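4-hydroxy-tetrahydrodipicolinate synthase (Aquifex aeolicus, PDB 2EHH) probably catalyses the condensation of pyruvate with aspartate semialdehyde to 4-hydroxy-tetrahydrodipicolinate, a step of lysine biosynthesis by the diaminopimelate pathway. Local coordinates at residues Y235-I245 with K280-Y288; T164-V174 with L192-K200. All coordinates share one frame; numbering follows the deposited sequence.

Contact 1. Residues Y235-I245 with K280-Y288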
loop_
_atom_site.group_PDB
_atom_site.type_symbol
_atom_site.label_atom_id
_atom_site.label_comp_id
_atom_site.label_asym_id
_atom_site.label_seq_id
_atom_site.Cartn_x
_atom_site.Cartn_y
_atom_site.Cartn_z
ATOM N N TYR A 235 -2.809 -21.539 20.700
ATOM C CA TYR A 235 -3.199 -21.319 22.082
ATOM C C TYR A 235 -2.838 -19.876 22.443
ATOM O O TYR A 235 -3.617 -19.160 23.074
ATOM C CB TYR A 235 -2.461 -22.312 22.991
ATOM C CG TYR A 235 -2.538 -21.987 24.464
ATOM C CD1 TYR A 235 -1.477 -21.360 25.114
ATOM C CD2 TYR A 235 -3.679 -22.287 25.206
ATOM C CE1 TYR A 235 -1.549 -21.040 26.472
ATOM C CE2 TYR A 235 -3.763 -21.971 26.563
ATOM C CZ TYR A 235 -2.694 -21.347 27.187
ATOM O OH TYR A 235 -2.773 -21.021 28.522
ATOM N N LEU A 236 -1.663 -19.451 21.993
ATOM C CA LEU A 236 -1.148 -18.112 22.262
ATOM C C LEU A 236 -1.626 -17.034 21.285
ATOM O O LEU A 236 -1.319 -15.855 21.467
ATOM C CB LEU A 236 0.383 -18.161 22.241
ATOM C CG LEU A 236 1.216 -17.983 23.516
ATOM C CD1 LEU A 236 0.526 -18.570 24.724
ATOM C CD2 LEU A 236 2.568 -18.627 23.291
ATOM N N HIS A 237 -2.382 -17.422 20.261
ATOM C CA HIS A 237 -2.832 -16.450 19.266
ATOM C C HIS A 237 -3.562 -15.238 19.841
ATOM O O HIS A 237 -3.289 -14.107 19.437
ATOM C CB HIS A 237 -3.711 -17.116 18.204
ATOM C CG HIS A 237 -3.825 -16.313 16.945
ATOM N ND1 HIS A 237 -2.739 -16.039 16.141
ATOM C CD2 HIS A 237 -4.882 -15.687 16.375
ATOM C CE1 HIS A 237 -3.122 -15.277 15.132
ATOM N NE2 HIS A 237 -4.417 -15.049 15.251
ATOM N N ASP A 238 -4.484 -15.461 20.775
ATOM C CA ASP A 238 -5.211 -14.346 21.381
ATOM C C ASP A 238 -4.254 -13.370 22.066
ATOM O O ASP A 238 -4.460 -12.162 22.016
ATOM C CB ASP A 238 -6.248 -14.847 22.391
ATOM C CG ASP A 238 -7.470 -15.451 21.725
ATOM O OD1 ASP A 238 -7.579 -15.368 20.482
ATOM O OD2 ASP A 238 -8.325 -16.005 22.446
ATOM N N LEU A 239 -3.209 -13.892 22.708
ATOM C CA LEU A 239 -2.232 -13.029 23.366
ATOM C C LEU A 239 -1.441 -12.238 22.322
ATOM O O LEU A 239 -1.241 -11.029 22.466
ATOM C CB LEU A 239 -1.256 -13.854 24.210
ATOM C CG LEU A 239 -0.133 -13.059 24.886
ATOM C CD1 LEU A 239 -0.719 -12.137 25.944
ATOM C CD2 LEU A 239 0.875 -14.015 25.514
ATOM N N PHE A 240 -0.992 -12.926 21.272
ATOM C CA PHE A 240 -0.218 -12.279 20.212
ATOM C C PHE A 240 -0.971 -11.102 19.599
ATOM O O PHE A 240 -0.385 -10.057 19.321
ATOM C CB PHE A 240 0.127 -13.272 19.092
ATOM C CG PHE A 240 1.106 -14.351 19.489
ATOM C CD1 PHE A 240 1.856 -14.253 20.658
ATOM C CD2 PHE A 240 1.300 -15.456 18.661
ATOM C CE1 PHE A 240 2.784 -15.236 20.997
ATOM C CE2 PHE A 240 2.226 -16.447 18.988
ATOM C CZ PHE A 240 2.971 -16.335 20.161
ATOM N N LYS A 241 -2.272 -11.267 19.386
ATOM C CA LYS A 241 -3.059 -10.194 18.789
ATOM C C LYS A 241 -3.336 -9.024 19.733
ATOM O O LYS A 241 -3.142 -7.869 19.360
ATOM C CB LYS A 241 -4.383 -10.745 18.250
ATOM C CG LYS A 241 -4.214 -11.762 17.124
ATOM C CD LYS A 241 -3.309 -11.229 16.006
ATOM C CE LYS A 241 -3.899 -9.999 15.321
ATOM N NZ LYS A 241 -2.911 -9.343 14.407
ATOM N N VAL A 242 -3.770 -9.311 20.957
ATOM C CA VAL A 242 -4.077 -8.232 21.897
ATOM C C VAL A 242 -2.870 -7.352 22.248
ATOM O O VAL A 242 -3.032 -6.171 22.561
ATOM C CB VAL A 242 -4.716 -8.780 23.204
ATOM C CG1 VAL A 242 -3.652 -9.394 24.103
ATOM C CG2 VAL A 242 -5.463 -7.664 23.924
ATOM N N LEU A 243 -1.661 -7.910 22.189
ATOM C CA LEU A 243 -0.465 -7.126 22.504
ATOM C C LEU A 243 -0.212 -6.040 21.467
ATOM O O LEU A 243 0.665 -5.196 21.644
ATOM C CB LEU A 243 0.758 -8.037 22.616
ATOM C CG LEU A 243 1.035 -8.600 24.016
ATOM C CD1 LEU A 243 -0.245 -9.074 24.664
ATOM C CD2 LEU A 243 2.035 -9.734 23.917
ATOM N N PHE A 244 -0.986 -6.060 20.387
ATOM C CA PHE A 244 -0.847 -5.059 19.337
ATOM C C PHE A 244 -2.149 -4.315 19.054
ATOM O O PHE A 244 -2.309 -3.722 17.987
ATOM C CB PHE A 244 -0.318 -5.721 18.063
ATOM C CG PHE A 244 1.095 -6.195 18.192
ATOM C CD1 PHE A 244 2.156 -5.350 17.880
ATOM C CD2 PHE A 244 1.370 -7.458 18.704
ATOM C CE1 PHE A 244 3.470 -5.758 18.080
ATOM C CE2 PHE A 244 2.683 -7.874 18.910
ATOM C CZ PHE A 244 3.734 -7.023 18.599
ATOM N N ILE A 245 -3.070 -4.338 20.015
ATOM C CA ILE A 245 -4.350 -3.652 19.861
ATOM C C ILE A 245 -4.072 -2.150 19.775
ATOM O O ILE A 245 -4.870 -1.378 19.250
ATOM C CB ILE A 245 -5.294 -3.979 21.038
ATOM C CG1 ILE A 245 -6.684 -3.404 20.769
ATOM C CG2 ILE A 245 -4.714 -3.449 22.341
ATOM C CD1 ILE A 245 -7.751 -3.948 21.706
ATOM N N LYS A 280 -9.933 -4.885 27.428
ATOM C CA LYS A 280 -9.876 -6.022 26.517
ATOM C C LYS A 280 -8.608 -6.803 26.859
ATOM O O LYS A 280 -8.611 -8.032 26.922
ATOM C CB LYS A 280 -9.814 -5.537 25.068
ATOM C CG LYS A 280 -9.864 -6.646 24.026
ATOM C CD LYS A 280 -11.252 -7.280 23.936
ATOM C CE LYS A 280 -11.286 -8.400 22.899
ATOM N NZ LYS A 280 -10.257 -9.443 23.179
ATOM N N LEU A 281 -7.522 -6.077 27.089
ATOM C CA LEU A 281 -6.253 -6.706 27.433
ATOM C C LEU A 281 -6.384 -7.493 28.728
ATOM O O LEU A 281 -5.995 -8.655 28.791
ATOM C CB LEU A 281 -5.156 -5.652 27.589
ATOM C CG LEU A 281 -3.813 -6.165 28.122
ATOM C CD1 LEU A 281 -3.228 -7.200 27.166
ATOM C CD2 LEU A 281 -2.856 -4.990 28.287
ATOM N N ARG A 282 -6.938 -6.860 29.760
ATOM C CA ARG A 282 -7.099 -7.531 31.046
ATOM C C ARG A 282 -7.890 -8.822 30.884
ATOM O O ARG A 282 -7.529 -9.854 31.451
ATOM C CB ARG A 282 -7.801 -6.615 32.057
ATOM C CG ARG A 282 -7.994 -7.253 33.434
ATOM C CD ARG A 282 -8.755 -6.325 34.368
ATOM N NE ARG A 282 -8.018 -5.090 34.619
ATOM C CZ ARG A 282 -6.957 -5.006 35.413
ATOM N NH1 ARG A 282 -6.510 -6.085 36.042
ATOM N NH2 ARG A 282 -6.338 -3.846 35.572
ATOM N N GLU A 283 -8.963 -8.768 30.103
ATOM C CA GLU A 283 -9.784 -9.951 29.890
ATOM C C GLU A 283 -9.017 -11.066 29.198
ATOM O O GLU A 283 -9.204 -12.239 29.514
ATOM C CB GLU A 283 -11.046 -9.602 29.095
ATOM C CG GLU A 283 -12.099 -8.897 29.934
ATOM C CD GLU A 283 -12.295 -9.563 31.290
ATOM O OE1 GLU A 283 -12.588 -10.778 31.326
ATOM O OE2 GLU A 283 -12.150 -8.873 32.321
ATOM N N VAL A 284 -8.148 -10.714 28.257
ATOM C CA VAL A 284 -7.367 -11.739 27.575
ATOM C C VAL A 284 -6.384 -12.386 28.552
ATOM O O VAL A 284 -6.268 -13.613 28.617
ATOM C CB VAL A 284 -6.588 -11.158 26.371
ATOM C CG1 VAL A 284 -5.652 -12.213 25.796
ATOM C CG2 VAL A 284 -7.564 -10.699 25.297
ATOM N N LEU A 285 -5.681 -11.564 29.324
ATOM C CA LEU A 285 -4.719 -12.097 30.282
ATOM C C LEU A 285 -5.400 -13.056 31.260
ATOM O O LEU A 285 -4.833 -14.085 31.634
ATOM C CB LEU A 285 -4.045 -10.958 31.043
ATOM C CG LEU A 285 -3.253 -9.968 30.184
ATOM C CD1 LEU A 285 -2.514 -8.997 31.090
ATOM C CD2 LEU A 285 -2.260 -10.714 29.304
ATOM N N LYS A 286 -6.623 -12.719 31.654
ATOM C CA LYS A 286 -7.389 -13.546 32.580
ATOM C C LYS A 286 -7.749 -14.899 31.974
ATOM O O LYS A 286 -7.766 -15.911 32.675
ATOM C CB LYS A 286 -8.658 -12.808 33.015
ATOM C CG LYS A 286 -8.382 -11.657 33.974
ATOM C CD LYS A 286 -9.589 -10.747 34.150
ATOM C CE LYS A 286 -10.803 -11.498 34.674
ATOM N NZ LYS A 286 -11.965 -10.580 34.841
ATOM N N LYS A 287 -8.037 -14.920 30.676
ATOM C CA LYS A 287 -8.376 -16.170 30.008
ATOM C C LYS A 287 -7.164 -17.096 30.046
ATOM O O LYS A 287 -7.300 -18.319 30.014
ATOM C CB LYS A 287 -8.805 -15.914 28.557
ATOM C CG LYS A 287 -8.967 -17.184 27.720
ATOM C CD LYS A 287 -10.021 -18.136 28.297
ATOM C CE LYS A 287 -11.433 -17.785 27.838
ATOM N NZ LYS A 287 -11.598 -17.981 26.363
ATOM N N TYR A 288 -5.975 -16.507 30.117
ATOM C CA TYR A 288 -4.747 -17.289 30.181
ATOM C C TYR A 288 -4.414 -17.604 31.638
ATOM O O TYR A 288 -3.380 -18.205 31.939
ATOM C CB TYR A 288 -3.597 -16.521 29.525
ATOM C CG TYR A 288 -3.634 -16.557 28.013
ATOM C CD1 TYR A 288 -3.332 -17.729 27.320
ATOM C CD2 TYR A 288 -3.981 -15.426 27.274
ATOM C CE1 TYR A 288 -3.373 -17.776 25.926
ATOM C CE2 TYR A 288 -4.025 -15.464 25.877
ATOM C CZ TYR A 288 -3.718 -16.641 25.211
ATOM O OH TYR A 288 -3.758 -16.683 23.834
#
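Y288 fills the tight end of this contact with its ring and hydroxyl. Its OH donates to the backbone O of Y235 at 2.6 Å, in the carbonyl plane and on a lone pair. The same OH accepts from L239 N at 3.1 Å. Helix 226-242 is kinked here: the N of D238 and of L239 lack a bond to the turn before, and the phenol takes up L239 N and the Y235 carbonyl. These two bonds fix the reach of the Y288 ring, whose edge meets the face of Y235 in a T-shaped stack, planes at 83°. L239 CB lies 3.6 Å from Y288 CE2, oblique to the ring. The segments 235-242 and 280-287, of helices 226-242 and 275-287, run nearly antiparallel, at 159°, and belong to the helical C-terminal part that follows the eight-stranded TIM barrel of the DapA family. Farther along, V242 and V284 meet tip to tip, CG1 to CG1 at 3.8 Å. V242 CG2 rests on L281 CA at 3.7 Å. The exposed side is looser. I245 CD1 only grazes K280 CG at 4.1 Å, and D238 OD2 and K287 NZ, of opposite charge, stay 5.5 Å apart without a salt bridge.

Contact 2. Residues T164-V174 with L192-K200; sequences TPNMDRISEIV and LPMMALGAK
M194 runs from helix 191-196 into the groove beside M167 and I170. With chi1 at -78°, its CG stands anti to the carbonyl carbon, and the chain beyond is extended. From CB the path goes first to CG, which lies 3.9 Å from both SD and CE of M167. Next comes SD, against I170 CD1 at 3.8 Å and almost as near I170 CG1. The tip, CE, touches M167 CE at 3.7 Å and comes to 3.3 Å from the backbone O of T164. M167 and I170 each cross this chain at about a right angle. M167 is bent at chi2 and chi3, which brings its sulfur back over P193 CB. An alanine in place of M194 would keep CB but is likely to open a gap between M167 and I170 and leave both side chains freer to turn.

L197 takes over toward the other end, its CD2 3.6 Å from S171 OG. V174 CG1 and CG2 each lie 3.9 Å from L197 O. G198 closes helix 191-196 in a Schellman motif with positive phi; a CB there would press on the carbonyl O of L197 and crowd V174 CG1. The two helices follow neighbouring strands of the TIM barrel, 157-162 and 182-185, and their short segments lie at 30°. Sulfur, methyl and methylene groups make up most of the meeting surface. The polar atoms at its edge, S171 OG and L197 O, are hydrogen-bonded to H233 and Y234 of the second subunit, so between the two segments themselves the fit is one of shape.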
loop_
_atom_site.group_PDB
_atom_site.type_symbol
_atom_site.label_atom_id
_atom_site.label_comp_id
_atom_site.label_asym_id
_atom_site.label_seq_id
_atom_site.Cartn_x
_atom_site.Cartn_y
_atom_site.Cartn_z
ATOM N N THR A 164 8.535 -8.431 9.221
ATOM C CA THR A 164 7.942 -8.307 7.891
ATOM C C THR A 164 6.930 -9.427 7.682
ATOM O O THR A 164 7.146 -10.550 8.126
ATOM C CB THR A 164 9.018 -8.445 6.781
ATOM O OG1 THR A 164 8.381 -8.589 5.504
ATOM C CG2 THR A 164 9.881 -9.680 7.025
ATOM N N PRO A 165 5.808 -9.135 7.010
ATOM C CA PRO A 165 4.799 -10.172 6.771
ATOM C C PRO A 165 5.088 -10.945 5.480
ATOM O O PRO A 165 4.335 -11.837 5.100
ATOM C CB PRO A 165 3.510 -9.367 6.674
ATOM C CG PRO A 165 3.973 -8.142 5.945
ATOM C CD PRO A 165 5.278 -7.803 6.664
ATOM N N ASN A 166 6.187 -10.604 4.818
ATOM C CA ASN A 166 6.555 -11.243 3.559
ATOM C C ASN A 166 7.417 -12.498 3.737
ATOM O O ASN A 166 8.639 -12.407 3.846
ATOM C CB ASN A 166 7.289 -10.227 2.677
ATOM C CG ASN A 166 7.606 -10.773 1.297
ATOM O OD1 ASN A 166 7.295 -11.917 0.986
ATOM N ND2 ASN A 166 8.232 -9.950 0.465
ATOM N N MET A 167 6.782 -13.671 3.753
ATOM C CA MET A 167 7.527 -14.920 3.919
ATOM C C MET A 167 8.515 -15.122 2.779
ATOM O O MET A 167 9.559 -15.750 2.953
ATOM C CB MET A 167 6.575 -16.121 3.986
ATOM C CG MET A 167 5.633 -16.098 5.182
ATOM S SD MET A 167 6.494 -16.077 6.777
ATOM C CE MET A 167 6.510 -14.297 7.126
ATOM N N ASP A 168 8.181 -14.593 1.610
ATOM C CA ASP A 168 9.054 -14.716 0.451
ATOM C C ASP A 168 10.404 -14.061 0.710
ATOM O O ASP A 168 11.431 -14.508 0.199
ATOM C CB ASP A 168 8.411 -14.063 -0.760
ATOM C CG ASP A 168 8.267 -15.012 -1.909
ATOM O OD1 ASP A 168 9.308 -15.516 -2.401
ATOM O OD2 ASP A 168 7.111 -15.255 -2.316
ATOM N N ARG A 169 10.400 -12.982 1.484
ATOM C CA ARG A 169 11.645 -12.296 1.805
ATOM C C ARG A 169 12.471 -13.215 2.705
ATOM O O ARG A 169 13.687 -13.314 2.559
ATOM C CB ARG A 169 11.357 -10.971 2.515
ATOM C CG ARG A 169 12.603 -10.245 3.010
ATOM C CD ARG A 169 12.222 -8.968 3.744
ATOM N NE ARG A 169 13.341 -8.427 4.508
ATOM C CZ ARG A 169 14.311 -7.676 3.999
ATOM N NH1 ARG A 169 14.310 -7.359 2.708
ATOM N NH2 ARG A 169 15.290 -7.241 4.790
ATOM N N ILE A 170 11.805 -13.893 3.633
ATOM C CA ILE A 170 12.502 -14.810 4.525
ATOM C C ILE A 170 13.146 -15.923 3.680
ATOM O O ILE A 170 14.309 -16.284 3.886
ATOM C CB ILE A 170 11.530 -15.435 5.560
ATOM C CG1 ILE A 170 10.834 -14.326 6.364
ATOM C CG2 ILE A 170 12.282 -16.378 6.487
ATOM C CD1 ILE A 170 11.786 -13.337 7.042
ATOM N N SER A 171 12.392 -16.462 2.727
ATOM C CA SER A 171 12.923 -17.513 1.860
ATOM C C SER A 171 14.170 -17.020 1.146
ATOM O O SER A 171 15.185 -17.722 1.077
ATOM C CB SER A 171 11.890 -17.932 0.804
ATOM O OG SER A 171 10.872 -18.731 1.371
ATOM N N GLU A 172 14.086 -15.806 0.615
ATOM C CA GLU A 172 15.196 -15.217 -0.114
ATOM C C GLU A 172 16.435 -15.068 0.763
ATOM O O GLU A 172 17.539 -15.403 0.339
ATOM C CB GLU A 172 14.783 -13.860 -0.679
ATOM C CG GLU A 172 15.607 -13.415 -1.870
ATOM C CD GLU A 172 15.373 -14.268 -3.112
ATOM O OE1 GLU A 172 14.211 -14.362 -3.572
ATOM O OE2 GLU A 172 16.353 -14.842 -3.632
ATOM N N ILE A 173 16.258 -14.568 1.982
ATOM C CA ILE A 173 17.384 -14.396 2.898
ATOM C C ILE A 173 18.004 -15.745 3.264
ATOM O O ILE A 173 19.215 -15.927 3.164
ATOM C CB ILE A 173 16.946 -13.681 4.198
ATOM C CG1 ILE A 173 16.410 -12.284 3.866
ATOM C CG2 ILE A 173 18.120 -13.575 5.152
ATOM C CD1 ILE A 173 15.710 -11.599 5.024
ATOM N N VAL A 174 17.172 -16.692 3.688
ATOM C CA VAL A 174 17.668 -18.017 4.055
ATOM C C VAL A 174 18.437 -18.663 2.899
ATOM O O VAL A 174 19.531 -19.200 3.084
ATOM C CB VAL A 174 16.511 -18.948 4.472
ATOM C CG1 VAL A 174 17.019 -20.384 4.631
ATOM C CG2 VAL A 174 15.903 -18.455 5.783
ATOM N N LEU A 192 6.157 -19.181 13.926
ATOM C CA LEU A 192 5.971 -20.542 13.425
ATOM C C LEU A 192 6.253 -20.655 11.925
ATOM O O LEU A 192 7.118 -21.429 11.511
ATOM C CB LEU A 192 4.559 -21.045 13.757
ATOM C CG LEU A 192 4.271 -22.526 13.473
ATOM C CD1 LEU A 192 3.097 -22.992 14.332
ATOM C CD2 LEU A 192 3.983 -22.728 11.988
ATOM N N PRO A 193 5.536 -19.885 11.086
ATOM C CA PRO A 193 5.820 -20.001 9.650
ATOM C C PRO A 193 7.258 -19.629 9.273
ATOM O O PRO A 193 7.846 -20.231 8.379
ATOM C CB PRO A 193 4.769 -19.088 9.003
ATOM C CG PRO A 193 4.441 -18.081 10.100
ATOM C CD PRO A 193 4.422 -18.953 11.339
ATOM N N MET A 194 7.837 -18.644 9.952
ATOM C CA MET A 194 9.208 -18.258 9.636
ATOM C C MET A 194 10.193 -19.363 10.018
ATOM O O MET A 194 11.158 -19.619 9.296
ATOM C CB MET A 194 9.594 -16.965 10.356
ATOM C CG MET A 194 9.046 -15.713 9.703
ATOM S SD MET A 194 9.976 -14.264 10.212
ATOM C CE MET A 194 8.834 -12.934 9.644
ATOM N N MET A 195 9.961 -20.017 11.150
ATOM C CA MET A 195 10.867 -21.085 11.558
ATOM C C MET A 195 10.689 -22.321 10.675
ATOM O O MET A 195 11.635 -23.076 10.451
ATOM C CB MET A 195 10.679 -21.407 13.040
ATOM C CG MET A 195 11.242 -20.302 13.933
ATOM S SD MET A 195 11.175 -20.644 15.696
ATOM C CE MET A 195 12.613 -21.739 15.865
ATOM N N ALA A 196 9.485 -22.514 10.152
ATOM C CA ALA A 196 9.245 -23.649 9.264
ATOM C C ALA A 196 10.106 -23.451 8.012
ATOM O O ALA A 196 10.496 -24.414 7.353
ATOM C CB ALA A 196 7.766 -23.726 8.893
ATOM N N LEU A 197 10.414 -22.190 7.706
ATOM C CA LEU A 197 11.238 -21.844 6.550
ATOM C C LEU A 197 12.733 -21.769 6.855
ATOM O O LEU A 197 13.545 -21.581 5.949
ATOM C CB LEU A 197 10.780 -20.508 5.956
ATOM C CG LEU A 197 9.526 -20.529 5.077
ATOM C CD1 LEU A 197 9.013 -19.105 4.867
ATOM C CD2 LEU A 197 9.859 -21.179 3.742
ATOM N N GLY A 198 13.105 -21.889 8.124
ATOM C CA GLY A 198 14.519 -21.838 8.460
ATOM C C GLY A 198 14.969 -20.786 9.463
ATOM O O GLY A 198 16.165 -20.709 9.771
ATOM N N ALA A 199 14.043 -19.967 9.965
ATOM C CA ALA A 199 14.400 -18.943 10.953
ATOM C C ALA A 199 14.889 -19.698 12.182
ATOM O O ALA A 199 14.459 -20.822 12.426
ATOM C CB ALA A 199 13.190 -18.091 11.303
ATOM N N LYS A 200 15.769 -19.083 12.964
ATOM C CA LYS A 200 16.324 -19.761 14.127
ATOM C C LYS A 200 15.758 -19.351 15.480
ATOM O O LYS A 200 16.210 -19.830 16.524
ATOM C CB LYS A 200 17.845 -19.601 14.113
ATOM C CG LYS A 200 18.481 -20.233 12.878
ATOM C CD LYS A 200 19.965 -19.946 12.791
ATOM C CE LYS A 200 20.579 -20.584 11.549
ATOM N NZ LYS A 200 22.023 -20.227 11.402
#

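In the fold
Contact 2 joins two helices of the layer around the barrel, while contact 1 lies later in the chain, in the C-terminal helices. Their centres are 25 Å apart and their nearest atoms about 7 Å, so they do not touch within the chain. Across the interface, contact 1 of one chain meets contact 2 of the second subunit: H237 makes a weak hydrogen bond to E172 and packs on S171 there. Each contact has a side chain within about 9 Å of a predicted active-site residue, though neither contains one. Between side chains, M194 is about 8 Å from K161, the predicted Schiff-base lysine, and L243 about 9 Å from T44, predicted to bind pyruvate.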